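Tail spike protein gp49 (Pseudomonas phage LKA1, PDB 4RU4) probably acts as the trimeric tailspike of the phage, a lyase that degrades the O-specific polysaccharide of Pseudomonas during virus entry. Local coordinates at residues G517-T522 and L593-G598; P541-V546 and N566-S571; V548-R553 and V589-N594. All blocks are in the same frame, centred on the assembly; numbering follows the deposited sequence.

The three contacts lie in the C-terminal Ig-like domain, away from the calcium site at Gly368 and Asp394. Strand 590-600 is the common element: strand 510-522 pairs along one edge in contact 1 and strand 545-551 along the other in contact 3, so the two share Leu593 and Asn594, centres about 8 Å apart. The Arg518-Asp552 salt bridge also ties them. At contact 3 a bound sodium ion lies about 3 Å from the Arg553 side chain and another calcium ion about 5 Å from that of Thr549. Contact 2, at the start of strand 545-551, is centred about 14 Å from contact 1 and 21 Å from contact 3. Its Thr568 meets Asp552 and Arg518 of a neighbouring subunit.

Contact 1 of 3, residues G517-T522 and L593-G598; sequences GRVQVT and LNWQAG
Val519 and Leu593 face each other as an antiparallel hydrogen-bonded pair, with Val519 N 2.8 Å from Leu593 O in an almost straight bond (177° at the hydrogen) and Leu593 N 2.8 Å from Val519 O. Two residues along, Gly517 and Trp595 repeat the pattern, N to O in both directions. Arg518 and Asn594 form the non-hydrogen-bonded pair between them. Their side chains run side by side on one face of the sheet, Asn594 OD1 3.6 Å from Arg518 CG, with the guanidinium and amide planes nearly perpendicular (82°). The main polar partners of both lie elsewhere: Arg518 NH2 forms a salt bridge with Asp552 and its NH1 bonds Thr568 OG1 and Pro544 O of a neighbouring subunit, whose Val546 N donates to Asn594 OD1.

The opposite face is largely apolar. The indole of Trp595 folds back over Gly517 because CG sits between the backbone N and the carbonyl carbon (chi1 70°), which brings one ring face over Gly517 N, 3.3 Å from the plane and towards the rim. Next to it, Val519 CG2 lies 3.8 Å from Trp595 NE1, approaching the ring obliquely. Val521 and Leu593 meet at about a right angle, CG1 to CD1 at 3.9 Å. Leu575 and Ala532, from strands 572-578 and 529-535, pack on this side.

The chemistry thus divides the sheet: mostly apolar side chains turn into the Ig-like sandwich, while the Arg518 and Asn594 face makes directional hydrogen bonds to the neighbouring subunit at the trimer interface.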
# COMPACT_ATOMS: atom_id res chain seq x y z
N GLY B 517 -13.04 -33.92 11.79
CA GLY B 517 -13.67 -34.73 10.76
C GLY B 517 -14.75 -35.61 11.35
O GLY B 517 -15.04 -35.54 12.57
N ARG B 518 -15.35 -36.43 10.50
CA ARG B 518 -16.40 -37.36 10.91
C ARG B 518 -15.91 -38.77 10.59
O ARG B 518 -15.66 -39.09 9.43
CB ARG B 518 -17.72 -37.06 10.16
CG ARG B 518 -18.29 -35.65 10.45
CD ARG B 518 -19.28 -35.17 9.39
NE ARG B 518 -20.38 -36.10 9.16
CZ ARG B 518 -21.57 -36.02 9.75
NH1 ARG B 518 -21.83 -35.05 10.62
NH2 ARG B 518 -22.52 -36.92 9.46
N VAL B 519 -15.77 -39.59 11.63
CA VAL B 519 -15.29 -40.96 11.48
C VAL B 519 -16.39 -41.97 11.82
O VAL B 519 -16.94 -41.96 12.92
CB VAL B 519 -14.04 -41.22 12.36
CG1 VAL B 519 -13.63 -42.71 12.31
CG2 VAL B 519 -12.89 -40.31 11.92
N GLN B 520 -16.72 -42.83 10.87
CA GLN B 520 -17.79 -43.80 11.10
C GLN B 520 -17.27 -44.96 11.95
O GLN B 520 -16.16 -45.45 11.72
CB GLN B 520 -18.36 -44.32 9.79
CG GLN B 520 -19.43 -45.36 10.00
CD GLN B 520 -20.11 -45.72 8.72
OE1 GLN B 520 -21.00 -45.01 8.26
NE2 GLN B 520 -19.69 -46.81 8.12
N VAL B 521 -18.06 -45.39 12.94
CA VAL B 521 -17.77 -46.62 13.68
C VAL B 521 -19.03 -47.49 13.71
O VAL B 521 -20.13 -46.98 13.75
CB VAL B 521 -17.27 -46.37 15.13
CG1 VAL B 521 -15.96 -45.56 15.12
CG2 VAL B 521 -18.35 -45.67 16.00
N THR B 522 -18.84 -48.80 13.70
CA THR B 522 -19.96 -49.73 13.83
C THR B 522 -19.81 -50.50 15.13
O THR B 522 -18.75 -51.09 15.41
CB THR B 522 -20.00 -50.70 12.65
OG1 THR B 522 -20.05 -49.95 11.43
CG2 THR B 522 -21.21 -51.65 12.75
N LEU B 593 -18.56 -40.50 14.66
CA LEU B 593 -17.79 -39.81 15.68
C LEU B 593 -17.21 -38.51 15.08
O LEU B 593 -16.33 -38.55 14.22
CB LEU B 593 -16.69 -40.71 16.27
CG LEU B 593 -17.23 -42.00 16.94
CD1 LEU B 593 -16.13 -42.72 17.75
CD2 LEU B 593 -18.44 -41.67 17.82
N ASN B 594 -17.78 -37.38 15.50
CA ASN B 594 -17.37 -36.06 15.02
C ASN B 594 -16.28 -35.53 15.96
O ASN B 594 -16.55 -35.25 17.14
CB ASN B 594 -18.55 -35.08 15.10
CG ASN B 594 -19.65 -35.36 14.07
OD1 ASN B 594 -20.06 -34.46 13.35
ND2 ASN B 594 -20.14 -36.61 14.02
N TRP B 595 -15.06 -35.41 15.46
CA TRP B 595 -13.94 -35.07 16.34
C TRP B 595 -13.31 -33.79 15.87
O TRP B 595 -13.40 -33.44 14.67
CB TRP B 595 -12.89 -36.21 16.34
CG TRP B 595 -12.15 -36.28 15.01
CD1 TRP B 595 -12.54 -36.99 13.91
CD2 TRP B 595 -10.94 -35.60 14.65
NE1 TRP B 595 -11.64 -36.80 12.88
CE2 TRP B 595 -10.65 -35.94 13.30
CE3 TRP B 595 -10.08 -34.72 15.32
CZ2 TRP B 595 -9.53 -35.46 12.61
CZ3 TRP B 595 -8.96 -34.23 14.64
CH2 TRP B 595 -8.70 -34.61 13.29
N GLN B 596 -12.68 -33.07 16.79
CA GLN B 596 -11.88 -31.93 16.39
C GLN B 596 -10.82 -31.61 17.44
O GLN B 596 -10.93 -32.03 18.60
CB GLN B 596 -12.75 -30.71 16.09
CG GLN B 596 -13.45 -30.10 17.32
CD GLN B 596 -14.55 -29.19 16.88
OE1 GLN B 596 -15.56 -29.64 16.35
NE2 GLN B 596 -14.34 -27.89 17.01
N ALA B 597 -9.80 -30.88 17.03
CA ALA B 597 -8.62 -30.67 17.87
C ALA B 597 -8.10 -29.27 17.58
O ALA B 597 -8.13 -28.81 16.42
CB ALA B 597 -7.52 -31.73 17.52
N GLY B 598 -7.59 -28.58 18.61
CA GLY B 598 -6.99 -27.28 18.40
C GLY B 598 -6.36 -26.82 19.70
O GLY B 598 -6.47 -27.51 20.71

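Contact 2 of 3, residues P541-V546 and N566-S571; sequences PKAPTV and NPTSAS
Ala543 and Ala570 come together, their CA atoms 4.1 Å apart, where the loop leading into strand 545-551 passes the bend between strands 562-568 and 572-578 of the C-terminal Ig-like domain. In the first segment 541-544 is loop, and strand 545-551 begins at Thr545. Segment 566-571 leaves a corner of the chain, marked by the cis peptide bond before Pro567, and heads for strand 572-578.

Van der Waals packing carries the whole of the contact between the two segments. Its centre is backbone against backbone: Ala543 CA lies 3.8 Å from Ser569 C, and the Ala543 methyl rests beside the same residue. Reciprocally, the methyl of Ala570 sits on the peptide of Lys542, CB 3.8 Å from C. Small side chains allow the main chains this closeness. Further along, Val546 and Thr568 slide past each other in opposite directions and touch through their methyls, CG2 to CG2 at 4.1 Å. In both residues CG2 lies anti to the carbonyl carbon (chi1 174° in Val546, 62° in Thr568), and in Thr568 this puts OG1 between the backbone N and the carbonyl carbon, where it bonds Asp552 OD2 and Arg518 NH1 of a neighbouring subunit.

Polar bonds run within a segment or to residues beyond the pair. Ser569 OG accepts from Ser571 N, 3.2 Å away, as an ST turn, and also bonds Gly572 N, so the hydroxyl pins the bend into the next strand. Ala570 has a backbone bond with Tyr540, and Lys542 reaches away to a salt bridge with Glu601.

Pro544 makes the tightest approach between the segments, its ring carbon CD standing 3.2 Å from Ser569 O.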
# COMPACT_ATOMS: atom_id res chain seq x y z
N PRO B 541 2.22 -28.78 18.90
CA PRO B 541 3.36 -28.72 19.83
C PRO B 541 3.16 -29.54 21.09
O PRO B 541 4.15 -29.90 21.73
CB PRO B 541 3.48 -27.23 20.19
CG PRO B 541 2.61 -26.49 19.20
CD PRO B 541 1.56 -27.48 18.72
N LYS B 542 1.92 -29.84 21.45
CA LYS B 542 1.60 -30.66 22.62
C LYS B 542 0.20 -31.22 22.38
O LYS B 542 -0.41 -30.86 21.39
CB LYS B 542 1.62 -29.81 23.90
CG LYS B 542 0.66 -28.60 23.85
CD LYS B 542 0.95 -27.63 25.00
CE LYS B 542 -0.12 -26.57 25.10
NZ LYS B 542 0.09 -25.72 26.33
N ALA B 543 -0.29 -32.10 23.25
CA ALA B 543 -1.64 -32.66 23.06
C ALA B 543 -2.65 -31.53 22.94
O ALA B 543 -2.69 -30.62 23.76
CB ALA B 543 -2.01 -33.57 24.18
N PRO B 544 -3.43 -31.55 21.87
CA PRO B 544 -4.39 -30.47 21.67
C PRO B 544 -5.66 -30.68 22.50
O PRO B 544 -5.86 -31.75 23.10
CB PRO B 544 -4.70 -30.57 20.18
CG PRO B 544 -4.53 -32.07 19.88
CD PRO B 544 -3.33 -32.45 20.70
N THR B 545 -6.48 -29.64 22.57
CA THR B 545 -7.79 -29.72 23.18
C THR B 545 -8.73 -30.39 22.20
O THR B 545 -8.93 -29.89 21.11
CB THR B 545 -8.28 -28.31 23.55
OG1 THR B 545 -7.29 -27.70 24.40
CG2 THR B 545 -9.63 -28.32 24.29
N VAL B 546 -9.27 -31.55 22.59
CA VAL B 546 -10.04 -32.41 21.68
C VAL B 546 -11.52 -32.50 22.08
O VAL B 546 -11.84 -32.67 23.27
CB VAL B 546 -9.43 -33.85 21.71
CG1 VAL B 546 -10.28 -34.84 20.90
CG2 VAL B 546 -7.97 -33.81 21.19
N ASN B 566 -9.19 -41.71 23.69
CA ASN B 566 -8.22 -42.28 24.62
C ASN B 566 -7.36 -43.28 23.90
O ASN B 566 -7.90 -44.29 23.47
CB ASN B 566 -8.93 -43.01 25.78
CG ASN B 566 -7.94 -43.51 26.84
OD1 ASN B 566 -6.82 -43.00 26.94
ND2 ASN B 566 -8.35 -44.48 27.65
N PRO B 567 -6.05 -43.01 23.73
CA PRO B 567 -5.40 -41.77 24.22
C PRO B 567 -5.50 -40.59 23.24
O PRO B 567 -6.12 -40.75 22.17
CB PRO B 567 -3.93 -42.17 24.29
CG PRO B 567 -3.78 -43.15 23.11
CD PRO B 567 -5.07 -43.96 23.15
N THR B 568 -4.93 -39.45 23.64
CA THR B 568 -4.67 -38.32 22.76
C THR B 568 -3.19 -38.02 22.88
O THR B 568 -2.54 -38.37 23.88
CB THR B 568 -5.49 -37.03 23.12
OG1 THR B 568 -5.13 -36.58 24.43
CG2 THR B 568 -7.02 -37.29 23.09
N SER B 569 -2.65 -37.38 21.86
CA SER B 569 -1.25 -36.97 21.88
C SER B 569 -1.13 -35.81 20.92
O SER B 569 -2.12 -35.40 20.34
CB SER B 569 -0.35 -38.10 21.41
OG SER B 569 -0.58 -38.35 20.04
N ALA B 570 0.08 -35.32 20.73
CA ALA B 570 0.32 -34.23 19.80
C ALA B 570 0.04 -34.63 18.35
O ALA B 570 -0.26 -33.77 17.51
CB ALA B 570 1.77 -33.71 19.93
N SER B 571 0.12 -35.92 18.04
CA SER B 571 0.01 -36.31 16.65
C SER B 571 -1.30 -37.00 16.28
O SER B 571 -1.58 -37.21 15.10
CB SER B 571 1.18 -37.23 16.27
OG SER B 571 1.14 -38.39 17.06

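Contact 3 of 3, residues V548-R553 and V589-N594; sequences VTKTDR and VTNQLN
Arg553 grips Thr590 side-on with two nitrogens: NE donates to Thr590 O at 2.8 Å and NH2 to Thr590 OG1 at 2.9 Å, both acceptors close to the guanidinium plane. Thr590 is therefore held by its backbone and its hydroxyl together. The arginine chain starts extended, CG anti to the backbone N, then bends twice (chi2 68°, chi3 62°), turning the head edge-on to the threonine. One face of the guanidinium is covered by Val589, whose CB stands 3.7 Å above its centre. A water joins Asp552 O to Thr590 OG1 as well.

Lys550 and Asn591 cross obliquely. In the lysine CG is anti to the backbone N and the chain stays extended beyond it, which carries NZ to Asn591 OD1 at 2.8 Å, head-on to its C=O; NZ also donates to Val560 O and Ser554 O, giving the ammonium of this buried residue three oxygen acceptors.

On the other face Thr551 and Asn594 meet at about a right angle. Asn594 ND2 donates to Thr551 OG1 at 2.9 Å from a position in which the hydroxyl lies 29° out of the amide plane, and that hydroxyl in turn donates a hydrogen bond to Asp552 OD2, 2.8 Å away. Thr551 CG2 lies against the same amide, 3.4 Å from ND2. This relay of bonds probably helps orient Asp552, whose OD2 also forms a salt bridge with Arg518 and bonds Thr568 OG1 of a neighbouring subunit.

Between the two faces run the antiparallel backbone bonds, Thr549 with Asn594 and Thr551 with Gln592, and Lys550 with Leu593 forms the non-hydrogen-bonded pair between. The whole is an antiparallel strand pair of the Ig-like beta sandwich, with its Thr549 and Asn594 face set at the trimer interface.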
# COMPACT_ATOMS: atom_id res chain seq x y z
N VAL B 548 -15.14 -34.71 21.02
CA VAL B 548 -15.75 -35.78 20.25
C VAL B 548 -17.25 -35.83 20.57
O VAL B 548 -17.64 -35.82 21.74
CB VAL B 548 -15.11 -37.16 20.56
CG1 VAL B 548 -15.61 -38.22 19.56
CG2 VAL B 548 -13.58 -37.10 20.56
N THR B 549 -18.07 -35.91 19.53
CA THR B 549 -19.51 -36.05 19.69
C THR B 549 -20.03 -37.12 18.74
O THR B 549 -19.57 -37.22 17.60
CB THR B 549 -20.22 -34.69 19.41
OG1 THR B 549 -19.83 -33.73 20.41
CG2 THR B 549 -21.75 -34.83 19.40
N LYS B 550 -20.98 -37.93 19.21
CA LYS B 550 -21.63 -38.93 18.36
C LYS B 550 -22.81 -38.30 17.62
O LYS B 550 -23.64 -37.60 18.24
CB LYS B 550 -22.15 -40.11 19.20
CG LYS B 550 -23.28 -40.92 18.51
CD LYS B 550 -23.61 -42.17 19.33
CE LYS B 550 -25.01 -42.67 19.07
NZ LYS B 550 -25.13 -44.10 19.41
N THR B 551 -22.87 -38.52 16.31
CA THR B 551 -24.02 -38.12 15.51
C THR B 551 -24.61 -39.23 14.61
O THR B 551 -24.01 -40.31 14.40
CB THR B 551 -23.72 -36.89 14.61
OG1 THR B 551 -22.87 -37.28 13.53
CG2 THR B 551 -23.09 -35.74 15.42
N ASP B 552 -25.82 -38.97 14.12
CA ASP B 552 -26.46 -39.78 13.08
C ASP B 552 -26.81 -41.21 13.49
O ASP B 552 -26.94 -42.12 12.65
CB ASP B 552 -25.66 -39.70 11.78
CG ASP B 552 -25.67 -38.28 11.22
OD1 ASP B 552 -26.71 -37.89 10.66
OD2 ASP B 552 -24.67 -37.54 11.41
N ARG B 553 -27.02 -41.38 14.79
CA ARG B 553 -27.56 -42.61 15.34
C ARG B 553 -28.00 -42.22 16.76
O ARG B 553 -27.40 -41.33 17.38
CB ARG B 553 -26.49 -43.70 15.41
CG ARG B 553 -27.00 -45.05 15.96
CD ARG B 553 -28.00 -45.69 15.00
NE ARG B 553 -27.35 -45.97 13.72
CZ ARG B 553 -27.93 -46.55 12.68
NH1 ARG B 553 -29.21 -46.93 12.73
NH2 ARG B 553 -27.24 -46.75 11.57
N VAL B 589 -24.59 -51.32 14.59
CA VAL B 589 -25.05 -50.22 13.72
C VAL B 589 -24.02 -49.11 13.61
O VAL B 589 -23.13 -48.99 14.45
CB VAL B 589 -26.38 -49.58 14.21
CG1 VAL B 589 -27.54 -50.62 14.16
CG2 VAL B 589 -26.23 -49.04 15.60
N THR B 590 -24.16 -48.28 12.59
CA THR B 590 -23.20 -47.22 12.37
C THR B 590 -23.45 -46.02 13.28
O THR B 590 -24.56 -45.79 13.72
CB THR B 590 -23.25 -46.74 10.92
OG1 THR B 590 -24.58 -46.28 10.64
CG2 THR B 590 -22.90 -47.90 9.99
N ASN B 591 -22.38 -45.29 13.57
CA ASN B 591 -22.41 -44.06 14.33
C ASN B 591 -21.34 -43.17 13.72
O ASN B 591 -20.32 -43.67 13.24
CB ASN B 591 -22.03 -44.30 15.79
CG ASN B 591 -22.86 -45.40 16.44
OD1 ASN B 591 -23.77 -45.12 17.23
ND2 ASN B 591 -22.54 -46.65 16.12
N GLN B 592 -21.54 -41.85 13.73
CA GLN B 592 -20.51 -40.93 13.26
C GLN B 592 -19.85 -40.25 14.46
O GLN B 592 -20.52 -39.52 15.20
CB GLN B 592 -21.12 -39.86 12.33
CG GLN B 592 -21.74 -40.39 11.06
CD GLN B 592 -20.72 -41.03 10.12
OE1 GLN B 592 -19.54 -40.77 10.21
NE2 GLN B 592 -21.19 -41.87 9.23
N LEU B 593 -18.56 -40.50 14.66
CA LEU B 593 -17.79 -39.81 15.68
C LEU B 593 -17.21 -38.51 15.08
O LEU B 593 -16.33 -38.55 14.22
CB LEU B 593 -16.69 -40.71 16.27
CG LEU B 593 -17.23 -42.00 16.94
CD1 LEU B 593 -16.13 -42.72 17.75
CD2 LEU B 593 -18.44 -41.67 17.82
N ASN B 594 -17.78 -37.38 15.50
CA ASN B 594 -17.37 -36.06 15.02
C ASN B 594 -16.28 -35.53 15.96
O ASN B 594 -16.55 -35.25 17.14
CB ASN B 594 -18.55 -35.08 15.10
CG ASN B 594 -19.65 -35.36 14.07
OD1 ASN B 594 -20.06 -34.46 13.35
ND2 ASN B 594 -20.14 -36.61 14.02
O HOH W 1 -24.48 -43.41 11.29